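Local atomic coordinates of protein giant-lens (Drosophila melanogaster, PDB entry 3CGU), a protein that inhibits epidermal growth factor receptor signalling in the fly by sequestering the activating ligand Spitz, without binding the receptor itself. Residues D94-L99 with V112-P117. Sequence-based numbering, arbitrary orientation.
Sequences DYTWTL and VHCRCP
Thr-96 meets the chain at His-113 and Cys-114 through three hydrogen bonds, two made by its backbone carbonyl and one by its hydroxyl. Its O accepts from His-113 N at 2.8 Å (N-H...O angle 157°). The bond from Cys-114 N to Thr-96 O is longer, 3.3 Å, but straighter at 166°. Two successive amides thus converge on one oxygen, both from the same face of its carbonyl plane. In return, Thr-96 OG1 donates to Cys-114 O at 2.9 Å, rising above that carbonyl's plane. With OG1 anti to the backbone N (chi1 -179°), the hydroxyl can bond in this way although the CB of Thr-96 is directed away from 112-117. The methyl CG2 turns instead over one face of the Trp-97 indole, offset toward its rim. Cys-114 SG packs against Thr-96 CA at 3.6 Å.

Trp-97 and Val-112 form a non-hydrogen-bonded antiparallel pair, where Trp-97 CB lies 3.7 Å from Val-112 CA. On the other flank, the His-113 imidazole and the Thr-98 side chain cross at about a right angle. The ring presents its edge to Tyr-95 O, 3.3 Å from His-113 CD2, and to Thr-98; the bond between Thr-98 OG1 and His-113 NE2 is weak, at 3.3 Å.

Further out, Phe-141 and Tyr-77 meet the Trp-97 ring, whose strand pairs with 136-143. The contact lies in the second two-fingered repeat, at the open end of the hairpin formed by 95-102 and 108-112, which is probably one of its fingers. Reciprocal backbone and hydroxyl bonding continues the attachment beyond the last strand pair, while disulfides from Cys-114 to Cys-89 and from Cys-116 to Cys-143 tie the same chain covalently to other parts of the repeat.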
# COMPACT_ATOMS: atom_id res chain seq x y z
N ASP A 94 21.68 9.52 -4.80
CA ASP A 94 22.43 8.64 -3.93
C ASP A 94 21.53 7.45 -3.70
O ASP A 94 20.33 7.61 -3.47
CB ASP A 94 22.70 9.33 -2.59
CG ASP A 94 23.94 10.20 -2.63
OD1 ASP A 94 24.58 10.28 -3.71
OD2 ASP A 94 24.28 10.79 -1.57
N TYR A 95 22.09 6.24 -3.77
CA TYR A 95 21.28 5.04 -3.60
C TYR A 95 21.08 4.66 -2.14
O TYR A 95 22.03 4.35 -1.43
CB TYR A 95 21.90 3.88 -4.36
CG TYR A 95 22.25 4.29 -5.76
CD1 TYR A 95 23.57 4.39 -6.17
CD2 TYR A 95 21.26 4.63 -6.66
CE1 TYR A 95 23.89 4.80 -7.44
CE2 TYR A 95 21.56 5.04 -7.93
CZ TYR A 95 22.88 5.12 -8.32
OH TYR A 95 23.18 5.52 -9.60
N THR A 96 19.83 4.69 -1.70
CA THR A 96 19.48 4.36 -0.34
C THR A 96 19.80 2.90 -0.03
O THR A 96 20.25 2.59 1.06
CB THR A 96 18.02 4.61 -0.08
OG1 THR A 96 17.73 4.30 1.28
CG2 THR A 96 17.19 3.72 -0.96
N TRP A 97 19.56 2.01 -0.98
CA TRP A 97 20.04 0.63 -0.85
C TRP A 97 20.09 -0.09 -2.18
O TRP A 97 19.47 0.33 -3.13
CB TRP A 97 19.23 -0.19 0.15
CG TRP A 97 17.81 -0.46 -0.27
CD1 TRP A 97 17.39 -1.27 -1.29
CD2 TRP A 97 16.63 0.06 0.35
NE1 TRP A 97 16.02 -1.27 -1.35
CE2 TRP A 97 15.53 -0.46 -0.36
CE3 TRP A 97 16.40 0.92 1.42
CZ2 TRP A 97 14.22 -0.16 -0.02
CZ3 TRP A 97 15.10 1.23 1.75
CH2 TRP A 97 14.02 0.69 1.04
N THR A 98 20.84 -1.17 -2.22
CA THR A 98 21.03 -1.91 -3.43
C THR A 98 20.67 -3.35 -3.14
O THR A 98 21.03 -3.89 -2.10
CB THR A 98 22.50 -1.88 -3.84
OG1 THR A 98 23.28 -2.53 -2.82
CG2 THR A 98 23.00 -0.43 -3.98
N LEU A 99 19.93 -3.97 -4.05
CA LEU A 99 19.57 -5.35 -3.88
C LEU A 99 20.36 -6.19 -4.87
O LEU A 99 20.26 -6.00 -6.07
CB LEU A 99 18.06 -5.53 -4.07
CG LEU A 99 17.37 -6.64 -3.27
CD1 LEU A 99 15.93 -6.24 -2.90
CD2 LEU A 99 17.40 -7.99 -4.00
N VAL A 112 21.96 -1.58 2.93
CA VAL A 112 21.48 -0.22 3.07
C VAL A 112 22.65 0.76 3.17
O VAL A 112 23.56 0.57 3.97
CB VAL A 112 20.61 -0.06 4.32
CG1 VAL A 112 19.99 1.33 4.33
CG2 VAL A 112 19.53 -1.11 4.33
N HIS A 113 22.62 1.81 2.35
CA HIS A 113 23.68 2.80 2.37
C HIS A 113 23.30 4.06 3.14
O HIS A 113 24.16 4.68 3.76
CB HIS A 113 24.13 3.14 0.95
CG HIS A 113 24.33 1.94 0.07
ND1 HIS A 113 25.39 1.07 0.22
CD2 HIS A 113 23.59 1.46 -0.96
CE1 HIS A 113 25.30 0.10 -0.67
NE2 HIS A 113 24.22 0.32 -1.40
N CYS A 114 22.04 4.48 3.07
CA CYS A 114 21.63 5.71 3.74
C CYS A 114 20.14 5.68 4.02
O CYS A 114 19.46 4.75 3.61
CB CYS A 114 21.99 6.93 2.89
SG CYS A 114 20.91 7.10 1.44
N ARG A 115 19.63 6.69 4.71
CA ARG A 115 18.21 6.80 4.99
C ARG A 115 17.59 7.97 4.22
O ARG A 115 18.12 9.08 4.21
CB ARG A 115 17.99 7.03 6.49
CG ARG A 115 18.19 5.80 7.38
CD ARG A 115 18.02 6.14 8.87
NE ARG A 115 19.14 6.92 9.41
CZ ARG A 115 19.04 8.15 9.91
NH1 ARG A 115 17.87 8.77 9.95
NH2 ARG A 115 20.13 8.76 10.37
N CYS A 116 16.45 7.72 3.59
CA CYS A 116 15.63 8.76 2.99
C CYS A 116 15.09 9.71 4.08
O CYS A 116 14.78 9.27 5.19
CB CYS A 116 14.48 8.14 2.20
SG CYS A 116 15.00 7.08 0.78
N PRO A 117 14.98 11.01 3.77
CA PRO A 117 14.39 11.99 4.67
C PRO A 117 12.92 11.71 4.99
O PRO A 117 12.29 10.88 4.35
CB PRO A 117 14.50 13.31 3.87
CG PRO A 117 15.55 13.09 2.86
CD PRO A 117 15.48 11.62 2.53